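Local coordinates for protein beta-agarase D (Zobellia galactanivorans, PDB 4ASM) that hydrolyses the beta-1,4-galactosidic linkages of agarose at random with retention of anomeric configuration, through its family 16 glycoside hydrolase catalytic domain, at residues Y8-V13 with W355-K360; V13-N18 with P132-A137. One frame throughout, in Å; residues are numbered along the deposited sequence.

Contact 1 of 2, residues Y8-V13 with W355-K360; sequences YDWDNV and WIRVYK. With CA (calcium ion), chain B.
Trp10 and Trp355 form an offset edge-to-face pair, the benzo edge of Trp10 directed at the face of Trp355, with the planes 69° apart. The same face takes Trp10 CB, which stands 3.9 Å from the centroid of the Trp355 six-membered ring, almost on its normal. Arg357 lies across a face of the Trp10 indole, its CB 3.8 Å from the centroid of the six-membered ring and its CD over CG, while Tyr8 CB approaches the opposite face. The N-terminal segment, folded into two type I turns, lies here against strand 350-362 of the GH16 beta-sandwich, on the face opposite the side chains of Ile356 and Val358. With CG between the backbone N and the carbonyl carbon (chi1 65°), Arg357 runs extended to its guanidinium, whose NH1 donates to Val13 O at 3.0 Å (154° at the hydrogen), close to the guanidinium plane; NH2 forms a salt bridge with Glu136. With an alanine at Trp10, the indole edge against Trp355 and the face under Arg357 CB are gone, and a gap would probably open between them. Asp9 CB packs 3.4 Å from Trp355 CD1, and its OD2 binds the calcium ion at 2.3 Å, joined there by Asp34, Asn36, Gly89, Asp354 and a water.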
# COMPACT_ATOMS: atom_id res chain seq x y z
N TYR A 8 -12.12 17.90 -12.96
CA TYR A 8 -11.84 16.87 -11.95
C TYR A 8 -11.37 17.53 -10.68
O TYR A 8 -10.80 18.62 -10.72
CB TYR A 8 -10.74 15.93 -12.42
CG TYR A 8 -11.02 15.23 -13.72
CD1 TYR A 8 -11.83 14.11 -13.77
CD2 TYR A 8 -10.43 15.67 -14.91
CE1 TYR A 8 -12.07 13.45 -14.96
CE2 TYR A 8 -10.67 15.02 -16.11
CZ TYR A 8 -11.48 13.91 -16.12
OH TYR A 8 -11.74 13.27 -17.32
N ASP A 9 -11.56 16.83 -9.55
CA ASP A 9 -11.13 17.35 -8.24
C ASP A 9 -9.67 17.75 -8.18
O ASP A 9 -9.30 18.64 -7.40
CB ASP A 9 -11.38 16.31 -7.14
CG ASP A 9 -12.85 16.14 -6.80
OD1 ASP A 9 -13.69 16.98 -7.20
OD2 ASP A 9 -13.17 15.16 -6.09
N TRP A 10 -8.84 17.07 -8.98
CA TRP A 10 -7.39 17.24 -8.94
C TRP A 10 -6.91 18.26 -9.96
O TRP A 10 -5.71 18.43 -10.15
CB TRP A 10 -6.67 15.91 -9.22
CG TRP A 10 -7.12 15.25 -10.50
CD1 TRP A 10 -6.81 15.63 -11.79
CD2 TRP A 10 -7.98 14.11 -10.62
NE1 TRP A 10 -7.41 14.78 -12.69
CE2 TRP A 10 -8.14 13.85 -12.00
CE3 TRP A 10 -8.61 13.26 -9.69
CZ2 TRP A 10 -8.91 12.78 -12.47
CZ3 TRP A 10 -9.39 12.21 -10.17
CH2 TRP A 10 -9.53 11.98 -11.55
N ASP A 11 -7.83 18.94 -10.65
CA ASP A 11 -7.40 19.81 -11.74
C ASP A 11 -6.36 20.85 -11.29
O ASP A 11 -5.43 21.13 -12.04
CB ASP A 11 -8.60 20.52 -12.36
CG ASP A 11 -9.35 19.64 -13.35
OD1 ASP A 11 -8.85 18.57 -13.75
OD2 ASP A 11 -10.46 20.05 -13.73
N ASN A 12 -6.52 21.37 -10.08
CA ASN A 12 -5.65 22.44 -9.56
C ASN A 12 -4.38 21.94 -8.87
O ASN A 12 -3.59 22.73 -8.35
CB ASN A 12 -6.43 23.35 -8.59
CG ASN A 12 -7.67 23.96 -9.23
OD1 ASN A 12 -7.73 24.19 -10.45
ND2 ASN A 12 -8.68 24.23 -8.40
N VAL A 13 -4.18 20.62 -8.88
CA VAL A 13 -3.13 20.00 -8.08
C VAL A 13 -1.97 19.57 -8.95
O VAL A 13 -2.12 18.70 -9.80
CB VAL A 13 -3.67 18.76 -7.34
CG1 VAL A 13 -2.60 18.18 -6.41
CG2 VAL A 13 -4.96 19.08 -6.56
N TRP A 355 -10.17 11.24 -4.12
CA TRP A 355 -9.89 10.96 -5.52
C TRP A 355 -8.64 10.11 -5.67
O TRP A 355 -7.78 10.08 -4.79
CB TRP A 355 -9.75 12.24 -6.33
CG TRP A 355 -8.81 13.33 -5.85
CD1 TRP A 355 -9.19 14.50 -5.26
CD2 TRP A 355 -7.37 13.40 -6.00
NE1 TRP A 355 -8.09 15.29 -5.01
CE2 TRP A 355 -6.96 14.64 -5.45
CE3 TRP A 355 -6.39 12.54 -6.52
CZ2 TRP A 355 -5.62 15.05 -5.42
CZ3 TRP A 355 -5.05 12.94 -6.48
CH2 TRP A 355 -4.68 14.20 -5.94
N ILE A 356 -8.57 9.41 -6.79
CA ILE A 356 -7.37 8.72 -7.22
C ILE A 356 -7.18 8.99 -8.70
O ILE A 356 -8.10 8.82 -9.51
CB ILE A 356 -7.42 7.20 -6.87
CG1 ILE A 356 -6.08 6.51 -7.17
CG2 ILE A 356 -8.62 6.52 -7.53
CD1 ILE A 356 -6.01 5.11 -6.61
N ARG A 357 -5.98 9.44 -9.06
CA ARG A 357 -5.68 9.79 -10.44
C ARG A 357 -4.49 8.97 -10.94
O ARG A 357 -3.58 8.63 -10.17
CB ARG A 357 -5.40 11.29 -10.58
CG ARG A 357 -4.17 11.81 -9.87
CD ARG A 357 -4.14 13.34 -9.95
NE ARG A 357 -3.03 13.92 -9.22
CZ ARG A 357 -2.61 15.17 -9.39
NH1 ARG A 357 -3.20 15.95 -10.30
NH2 ARG A 357 -1.63 15.64 -8.64
N VAL A 358 -4.51 8.68 -12.24
CA VAL A 358 -3.52 7.82 -12.86
C VAL A 358 -3.06 8.54 -14.12
O VAL A 358 -3.90 8.94 -14.93
CB VAL A 358 -4.12 6.46 -13.22
CG1 VAL A 358 -3.10 5.59 -13.92
CG2 VAL A 358 -4.66 5.76 -11.97
N TYR A 359 -1.74 8.70 -14.27
CA TYR A 359 -1.15 9.31 -15.48
C TYR A 359 -0.06 8.43 -16.07
O TYR A 359 0.56 7.63 -15.37
CB TYR A 359 -0.50 10.65 -15.15
CG TYR A 359 -1.42 11.73 -14.63
CD1 TYR A 359 -2.07 12.62 -15.49
CD2 TYR A 359 -1.59 11.90 -13.25
CE1 TYR A 359 -2.91 13.63 -14.98
CE2 TYR A 359 -2.40 12.89 -12.74
CZ TYR A 359 -3.06 13.76 -13.60
OH TYR A 359 -3.86 14.74 -13.06
N LYS A 360 0.15 8.57 -17.37
CA LYS A 360 1.35 8.01 -17.98
C LYS A 360 2.10 9.12 -18.71
O LYS A 360 1.48 10.06 -19.21
CB LYS A 360 0.99 6.87 -18.93
CG LYS A 360 0.26 5.70 -18.27
CD LYS A 360 -0.15 4.63 -19.28
CE LYS A 360 1.04 3.80 -19.74
NZ LYS A 360 1.57 2.93 -18.62
CA CA B . -14.08 13.64 -4.61
O HOH W 1 -15.14 15.51 -3.50

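Contact 2 of 2, residues V13-N18 with P132-A137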
# COMPACT_ATOMS: atom_id res chain seq x y z
N VAL A 13 -4.18 20.62 -8.88
CA VAL A 13 -3.13 20.00 -8.08
C VAL A 13 -1.97 19.57 -8.95
O VAL A 13 -2.12 18.70 -9.80
CB VAL A 13 -3.67 18.76 -7.34
CG1 VAL A 13 -2.60 18.18 -6.41
CG2 VAL A 13 -4.96 19.08 -6.56
N PRO A 14 -0.80 20.19 -8.77
CA PRO A 14 0.34 19.80 -9.60
C PRO A 14 0.67 18.31 -9.48
O PRO A 14 0.50 17.72 -8.41
CB PRO A 14 1.49 20.66 -9.07
CG PRO A 14 0.81 21.84 -8.44
CD PRO A 14 -0.47 21.30 -7.86
N ILE A 15 1.09 17.73 -10.59
CA ILE A 15 1.59 16.37 -10.61
C ILE A 15 3.04 16.41 -10.13
O ILE A 15 3.89 17.02 -10.78
CB ILE A 15 1.49 15.78 -12.02
CG1 ILE A 15 0.03 15.82 -12.49
CG2 ILE A 15 2.05 14.36 -12.06
CD1 ILE A 15 -0.16 15.73 -14.02
N PRO A 16 3.33 15.78 -8.98
CA PRO A 16 4.66 15.97 -8.39
C PRO A 16 5.77 15.15 -9.03
O PRO A 16 6.95 15.45 -8.82
CB PRO A 16 4.46 15.56 -6.93
CG PRO A 16 3.36 14.54 -6.98
CD PRO A 16 2.47 14.91 -8.15
N ALA A 17 5.42 14.11 -9.78
CA ALA A 17 6.40 13.30 -10.46
C ALA A 17 6.85 13.98 -11.75
O ALA A 17 6.09 14.75 -12.37
CB ALA A 17 5.82 11.93 -10.76
N ASN A 18 8.09 13.71 -12.13
CA ASN A 18 8.68 14.30 -13.33
C ASN A 18 8.47 13.39 -14.53
O ASN A 18 9.02 12.29 -14.56
CB ASN A 18 10.18 14.52 -13.08
CG ASN A 18 10.95 14.98 -14.32
OD1 ASN A 18 10.43 15.64 -15.22
ND2 ASN A 18 12.24 14.62 -14.36
N PRO A 132 5.49 2.81 -17.70
CA PRO A 132 5.61 3.93 -16.79
C PRO A 132 4.23 4.47 -16.42
O PRO A 132 3.39 4.70 -17.29
CB PRO A 132 6.41 4.95 -17.60
CG PRO A 132 6.05 4.63 -19.05
CD PRO A 132 5.66 3.19 -19.11
N VAL A 133 4.01 4.67 -15.12
CA VAL A 133 2.70 5.11 -14.65
C VAL A 133 2.85 5.77 -13.28
O VAL A 133 3.64 5.30 -12.45
CB VAL A 133 1.67 3.94 -14.60
CG1 VAL A 133 2.06 2.89 -13.57
CG2 VAL A 133 0.25 4.45 -14.39
N PHE A 134 2.09 6.83 -13.08
CA PHE A 134 2.01 7.52 -11.78
C PHE A 134 0.59 7.42 -11.23
O PHE A 134 -0.38 7.74 -11.92
CB PHE A 134 2.43 8.99 -11.95
CG PHE A 134 2.25 9.83 -10.72
CD1 PHE A 134 3.04 9.62 -9.60
CD2 PHE A 134 1.28 10.83 -10.70
CE1 PHE A 134 2.85 10.39 -8.45
CE2 PHE A 134 1.09 11.62 -9.56
CZ PHE A 134 1.88 11.39 -8.43
N VAL A 135 0.48 6.94 -9.99
CA VAL A 135 -0.83 6.77 -9.34
C VAL A 135 -0.80 7.56 -8.05
O VAL A 135 0.10 7.37 -7.24
CB VAL A 135 -1.11 5.26 -9.02
CG1 VAL A 135 -2.53 5.08 -8.45
CG2 VAL A 135 -0.95 4.40 -10.28
N GLU A 136 -1.78 8.44 -7.86
CA GLU A 136 -1.82 9.26 -6.64
C GLU A 136 -3.24 9.40 -6.12
O GLU A 136 -4.17 9.58 -6.91
CB GLU A 136 -1.23 10.66 -6.93
CG GLU A 136 -1.12 11.57 -5.71
CD GLU A 136 -0.78 13.00 -6.06
OE1 GLU A 136 -1.26 13.49 -7.10
OE2 GLU A 136 -0.04 13.64 -5.28
N ALA A 137 -3.40 9.36 -4.79
CA ALA A 137 -4.71 9.52 -4.17
C ALA A 137 -4.71 10.60 -3.11
O ALA A 137 -3.68 10.85 -2.47
CB ALA A 137 -5.18 8.20 -3.55
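Phe134 meets Ile15, Pro16 and Ala17 with different atoms of its ring. The bond from CA to CB points toward the loop, and CG then leaves anti to the backbone N (chi1 174°), which carries the ring alongside these three residues. CG itself is 4.1 Å from Ala17 CB. On one branch, CD1 is the ring atom nearest to that methyl, at 3.8 Å, and CE1 follows at 4.1 Å; Ala17 CB therefore sits over one ring face but displaced toward the rim, 24° off the normal through the centroid, as a CH-pi contact. On the other branch, CD2 and CE2 meet Ile15 CG2, the closer of the two being CE2 at 3.8 Å, and CE2 also touches Pro16 CD. CZ, the far end, reaches Pro16, with 3.6 Å to its CD and slightly more to its CG. The side chains of Pro16 and Phe134 cross at about a right angle.

Strand 133-140 pairs antiparallel with strands 350-362 and 220-229 in the GH16 beta-sandwich, and the loop that precedes strand 24-27 passes over it without any hydrogen bond between residues 13-18 and 132-137. Two residues along the strand, Glu136 also turns toward the loop, and its extended chain brings OE2 to 3.9 Å from Pro16 CG. That carboxylate is buried, but each oxygen is held in a salt bridge, OE1 with Arg357 NH2 and OE2 with Arg222 NH1. Beyond the two segments, Phe236 of strand 232-237 touches Pro16 and Ala17, and Trp25 NE1 donates to Ala17 O.

Contacts 1 and 2 follow one another along the N-terminal segment, sharing Val13, and their centres are 8 Å apart. Their strand halves are antiparallel neighbours: Tyr359 O lies 2.9 Å from Phe134 N, a probable hydrogen bond. A second connection runs through side chains, where Arg357 NH2 of contact 1 forms a salt bridge of 2.7 Å with Glu136 OE1 of contact 2; the same nitrogen donates to Pro14 O. The two differ in relation to bound groups. Contact 1 includes the calcium ligand Asp9, whose side chain lies about 6 Å from Gly89, a fellow ligand that, by similarity, probably also binds substrate, whereas the side chain of Glu136 is about 13 Å from the calcium ion.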